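Alpha/beta hydrolase family protein (Bacillus anthracis, PDB 3OOS) is an alpha/beta-fold hydrolase whose natural substrate is not established, and probably works through a nucleophile presented on a sharp strand-to-helix turn. Local coordinates at residues F145-I148 with V149-N153; N201-R204 with Q205-K209. All coordinates share one frame; numbering follows the deposited sequence.

How the contacts relate
Both contacts are local, each made within its own helix, and both helices (145-155 and 197-207) follow strand 116-122 and precede strand 224-229 along the chain. Contact 1 takes up most of its helix, from the first residue on, and lies farther from the centre of the chain; its backbone keeps regular i to i+4 bonding, and Ile148 and Ile151 are buried against helix 162-176. Contact 2 is largely at the surface, with Phe203 its buried residue, and here the helix widens into a pi-type turn at 205-207, so i+5 bonds enter, with a bridging water beside them. Its side chains are more polar and aromatic. The two meet where Met152 CE packs 3.9 Å from Arg204 NH2.

Contact 1: F145-I148 with V149-N153; sequences FNRI and VSIMN
The Phe145 ring carries Val149 on one face: methyl CG2 stands 3.9 Å from the ring centroid, 18° off the normal, displaced toward the rim and nearest to CZ at 3.7 Å. This is a CH-pi contact one turn apart; with CG of Phe145 anti to the backbone N (chi1 176°), the ring lies beside the next turn. The second flat group, the Arg147 guanidinium, is covered on one face by Ile151, whose CG1 lies 3.7 Å from NE; the two side chains cross at about a right angle. A bend at chi2 (51°) brings the arginine over the isoleucine. Its polar end is held elsewhere, by a salt bridge from NH2 to Glu171 and a hydrogen bond from NH1 to a glycerol, probably from the crystallisation liquor.

Ile148 supplies the apolar remainder. Its CD1 meets Ile151 CD1 at 4.1 Å, while its CG2 lies 4.0 Å from CE of Met152, a selenomethionine. Beneath these side chains the backbone is ordinary alpha helix, with the amides of Val149 to Met152 bonded to the carbonyls four residues earlier; Ile151 N to Arg147 O measures 2.9 Å.

Helix 145-155 turns its Ile148 side toward Trp172 and Met175 of helix 162-176, which also sets Leu168 against Arg147 and Glu171 against Ile151, while Phe145 and Met152 touch the preceding loop at Ser140 and Tyr138.

Contact 2: N201-R204 with Q205-K209; sequences NYFR and QVEYK
Val206 sits over one face of the Tyr202 ring, its CB 3.9 Å from the centroid and 15° off the normal, a CH-pi contact offset toward the rim. CG1 reaches farther out along the ring and comes within 3.6 Å of CZ. At the ring's edge, close to its plane, Glu207 OE1 approaches CE2 to 3.6 Å, with the carboxylate turned 62° against the ring. A bend at chi2 (86°) brings OE1 to that edge, and OE1 is hydrogen-bonded to Met74 N, which would help fix the carboxylate. The glutamate's aliphatic part serves a second aromatic: CB lies 3.9 Å from Phe203 CD1. Tyr208 CB is more loosely placed over one face of the phenylalanine ring.

Behind these side chains the backbone changes its pattern. Gln205 N still bonds to Asn201 O in alpha-helical fashion, but Tyr202 O is gripped twice: Val206 N, from four residues on, comes in tilted from the carbonyl plane, while Glu207 N, from five residues on, lies in it. Tyr208 N then reaches Phe203 O at 2.7 Å, again an i to i+5 bond. The wider, pi-type turns thus bring the amide of Glu207 to the carbonyl of Tyr202 and that of Tyr208 to the carbonyl of Phe203. Beyond them a water donates to Arg204 O and accepts from Lys209 N, bridging the two residues.

Seen in the fold, this contact belongs to the later part of the helix that begins at 197. Phe203 packs on Leu31 and Tyr202 on Ser73, next to the start of helix 74-87, while Tyr208 rests on Lys128 and Ala131 in the loop that follows strand 116-122.

Contact 1: F145-I148 with V149-N153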
loop_
_atom_site.group_PDB
_atom_site.type_symbol
_atom_site.label_atom_id
_atom_site.label_comp_id
_atom_site.label_asym_id
_atom_site.label_seq_id
_atom_site.Cartn_x
_atom_site.Cartn_y
_atom_site.Cartn_z
ATOM N N PHE A 145 18.033 8.566 -10.019
ATOM C CA PHE A 145 18.428 7.192 -9.634
ATOM C C PHE A 145 19.543 7.089 -8.590
ATOM O O PHE A 145 19.373 6.425 -7.559
ATOM C CB PHE A 145 18.777 6.351 -10.871
ATOM C CG PHE A 145 19.274 4.959 -10.552
ATOM C CD1 PHE A 145 18.376 3.926 -10.289
ATOM C CD2 PHE A 145 20.639 4.679 -10.535
ATOM C CE1 PHE A 145 18.833 2.637 -10.001
ATOM C CE2 PHE A 145 21.105 3.395 -10.248
ATOM C CZ PHE A 145 20.200 2.373 -9.983
ATOM N N ASN A 146 20.680 7.725 -8.863
ATOM C CA ASN A 146 21.832 7.636 -7.968
ATOM C C ASN A 146 21.542 8.173 -6.574
ATOM O O ASN A 146 21.916 7.550 -5.577
ATOM C CB ASN A 146 23.053 8.341 -8.565
ATOM C CG ASN A 146 23.634 7.599 -9.756
ATOM O OD1 ASN A 146 23.656 6.365 -9.791
ATOM N ND2 ASN A 146 24.119 8.353 -10.737
ATOM N N ARG A 147 20.863 9.317 -6.511
ATOM C CA ARG A 147 20.525 9.927 -5.228
ATOM C C ARG A 147 19.571 9.033 -4.444
ATOM O O ARG A 147 19.732 8.857 -3.234
ATOM C CB ARG A 147 19.931 11.332 -5.411
ATOM C CG ARG A 147 19.614 12.071 -4.100
ATOM C CD ARG A 147 20.803 12.087 -3.146
ATOM N NE ARG A 147 20.461 12.679 -1.854
ATOM C CZ ARG A 147 21.195 12.557 -0.749
ATOM N NH1 ARG A 147 22.324 11.856 -0.759
ATOM N NH2 ARG A 147 20.794 13.136 0.373
ATOM N N ILE A 148 18.593 8.461 -5.145
ATOM C CA ILE A 148 17.582 7.609 -4.519
ATOM C C ILE A 148 18.186 6.317 -3.960
ATOM O O ILE A 148 17.814 5.876 -2.870
ATOM C CB ILE A 148 16.388 7.341 -5.483
ATOM C CG1 ILE A 148 15.567 8.627 -5.681
ATOM C CG2 ILE A 148 15.503 6.191 -4.988
ATOM C CD1 ILE A 148 15.068 9.263 -4.396
ATOM N N VAL A 149 19.131 5.727 -4.688
ATOM C CA VAL A 149 19.855 4.555 -4.187
ATOM C C VAL A 149 20.544 4.894 -2.858
ATOM O O VAL A 149 20.441 4.135 -1.883
ATOM C CB VAL A 149 20.884 4.021 -5.218
ATOM C CG1 VAL A 149 21.842 3.017 -4.574
ATOM C CG2 VAL A 149 20.165 3.376 -6.398
ATOM N N SER A 150 21.222 6.043 -2.829
ATOM C CA SER A 150 21.929 6.496 -1.635
ATOM C C SER A 150 20.980 6.740 -0.462
ATOM O O SER A 150 21.263 6.333 0.666
ATOM C CB SER A 150 22.739 7.758 -1.933
ATOM O OG SER A 150 23.468 8.165 -0.791
ATOM N N ILE A 151 19.853 7.398 -0.734
ATOM C CA ILE A 151 18.847 7.667 0.298
ATOM C C ILE A 151 18.270 6.362 0.859
ATOM O O ILE A 151 18.185 6.190 2.076
ATOM C CB ILE A 151 17.701 8.585 -0.215
ATOM C CG1 ILE A 151 18.240 9.982 -0.544
ATOM C CG2 ILE A 151 16.594 8.695 0.830
ATOM C CD1 ILE A 151 17.230 10.896 -1.254
HETATM N N MSE A 152 17.889 5.450 -0.033
HETATM C CA MSE A 152 17.280 4.183 0.382
HETATM C C MSE A 152 18.233 3.352 1.227
HETATM O O MSE A 152 17.831 2.779 2.243
HETATM C CB MSE A 152 16.826 3.369 -0.823
HETATM C CG MSE A 152 15.610 3.928 -1.526
HETATM SE SE MSE A 152 14.951 2.700 -2.875
HETATM C CE MSE A 152 16.547 2.508 -3.975
ATOM N N ASN A 153 19.496 3.296 0.807
ATOM C CA ASN A 153 20.503 2.539 1.542
ATOM C C ASN A 153 20.697 3.087 2.951
ATOM O O ASN A 153 20.794 2.319 3.907
ATOM C CB ASN A 153 21.829 2.493 0.775
ATOM C CG ASN A 153 21.751 1.632 -0.480
ATOM O OD1 ASN A 153 20.787 0.887 -0.687
ATOM N ND2 ASN A 153 22.770 1.735 -1.328
#

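Contact 2: N201-R204 with Q205-K209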
loop_
_atom_site.group_PDB
_atom_site.type_symbol
_atom_site.label_atom_id
_atom_site.label_comp_id
_atom_site.label_asym_id
_atom_site.label_seq_id
_atom_site.Cartn_x
_atom_site.Cartn_y
_atom_site.Cartn_z
ATOM N N ASN A 201 13.344 -5.765 2.896
ATOM C CA ASN A 201 14.433 -6.599 2.393
ATOM C C ASN A 201 13.913 -7.797 1.620
ATOM O O ASN A 201 14.408 -8.098 0.539
ATOM C CB ASN A 201 15.340 -7.064 3.532
ATOM C CG ASN A 201 16.215 -5.956 4.066
ATOM O OD1 ASN A 201 16.393 -4.919 3.423
ATOM N ND2 ASN A 201 16.775 -6.169 5.251
ATOM N N TYR A 202 12.902 -8.468 2.164
ATOM C CA TYR A 202 12.325 -9.615 1.483
ATOM C C TYR A 202 11.726 -9.221 0.133
ATOM O O TYR A 202 11.925 -9.919 -0.866
ATOM C CB TYR A 202 11.285 -10.335 2.347
ATOM C CG TYR A 202 10.804 -11.602 1.691
ATOM C CD1 TYR A 202 11.475 -12.810 1.885
ATOM C CD2 TYR A 202 9.702 -11.590 0.839
ATOM C CE1 TYR A 202 11.043 -13.978 1.263
ATOM C CE2 TYR A 202 9.272 -12.743 0.208
ATOM C CZ TYR A 202 9.936 -13.932 0.429
ATOM O OH TYR A 202 9.497 -15.073 -0.197
ATOM N N PHE A 203 11.002 -8.105 0.100
ATOM C CA PHE A 203 10.436 -7.640 -1.158
ATOM C C PHE A 203 11.524 -7.371 -2.194
ATOM O O PHE A 203 11.437 -7.846 -3.325
ATOM C CB PHE A 203 9.565 -6.392 -0.983
ATOM C CG PHE A 203 9.110 -5.805 -2.289
ATOM C CD1 PHE A 203 8.164 -6.469 -3.067
ATOM C CD2 PHE A 203 9.655 -4.615 -2.766
ATOM C CE1 PHE A 203 7.747 -5.947 -4.288
ATOM C CE2 PHE A 203 9.247 -4.085 -3.986
ATOM C CZ PHE A 203 8.289 -4.754 -4.748
ATOM N N ARG A 204 12.547 -6.620 -1.798
ATOM C CA ARG A 204 13.580 -6.189 -2.740
ATOM C C ARG A 204 14.500 -7.321 -3.192
ATOM O O ARG A 204 14.880 -7.381 -4.363
ATOM C CB ARG A 204 14.400 -5.033 -2.162
ATOM C CG ARG A 204 13.594 -3.752 -1.934
ATOM C CD ARG A 204 14.499 -2.534 -1.852
ATOM N NE ARG A 204 15.109 -2.235 -3.149
ATOM C CZ ARG A 204 16.224 -1.530 -3.318
ATOM N NH1 ARG A 204 16.877 -1.038 -2.273
ATOM N NH2 ARG A 204 16.691 -1.323 -4.543
ATOM N N GLN A 205 14.829 -8.223 -2.269
ATOM C CA GLN A 205 15.817 -9.272 -2.526
ATOM C C GLN A 205 15.211 -10.565 -3.072
ATOM O O GLN A 205 15.880 -11.311 -3.795
ATOM C CB GLN A 205 16.629 -9.560 -1.259
ATOM C CG GLN A 205 17.478 -8.383 -0.791
ATOM C CD GLN A 205 17.824 -8.453 0.685
ATOM O OE1 GLN A 205 17.605 -9.471 1.341
ATOM N NE2 GLN A 205 18.361 -7.362 1.216
ATOM N N VAL A 206 13.953 -10.834 -2.727
ATOM C CA VAL A 206 13.315 -12.098 -3.113
ATOM C C VAL A 206 12.078 -11.921 -4.000
ATOM O O VAL A 206 11.989 -12.522 -5.074
ATOM C CB VAL A 206 12.969 -12.966 -1.866
ATOM C CG1 VAL A 206 12.321 -14.288 -2.275
ATOM C CG2 VAL A 206 14.219 -13.223 -1.029
ATOM N N GLU A 207 11.134 -11.100 -3.548
ATOM C CA GLU A 207 9.824 -10.990 -4.189
ATOM C C GLU A 207 9.877 -10.260 -5.534
ATOM O O GLU A 207 9.303 -10.728 -6.526
ATOM C CB GLU A 207 8.845 -10.282 -3.250
ATOM C CG GLU A 207 7.392 -10.356 -3.695
ATOM C CD GLU A 207 6.692 -11.617 -3.225
ATOM O OE1 GLU A 207 6.634 -11.854 -2.001
ATOM O OE2 GLU A 207 6.181 -12.365 -4.079
ATOM N N TYR A 208 10.569 -9.124 -5.552
ATOM C CA TYR A 208 10.588 -8.222 -6.705
ATOM C C TYR A 208 10.954 -8.898 -8.034
ATOM O O TYR A 208 10.273 -8.692 -9.041
ATOM C CB TYR A 208 11.512 -7.019 -6.445
ATOM C CG TYR A 208 11.820 -6.230 -7.698
ATOM C CD1 TYR A 208 10.972 -5.208 -8.131
ATOM C CD2 TYR A 208 12.947 -6.523 -8.464
ATOM C CE1 TYR A 208 11.246 -4.493 -9.292
ATOM C CE2 TYR A 208 13.229 -5.818 -9.624
ATOM C CZ TYR A 208 12.376 -4.805 -10.030
ATOM O OH TYR A 208 12.660 -4.118 -11.186
ATOM N N LYS A 209 12.022 -9.692 -8.035
ATOM C CA LYS A 209 12.533 -10.281 -9.280
ATOM C C LYS A 209 11.550 -11.246 -9.956
ATOM O O LYS A 209 11.659 -11.507 -11.156
ATOM C CB LYS A 209 13.896 -10.956 -9.060
ATOM C CG LYS A 209 13.875 -12.107 -8.075
ATOM C CD LYS A 209 15.269 -12.690 -7.875
ATOM C CE LYS A 209 15.225 -13.918 -6.983
ATOM N NZ LYS A 209 14.422 -15.019 -7.591
HETATM O O HOH W 1 14.290 -9.461 -6.073
#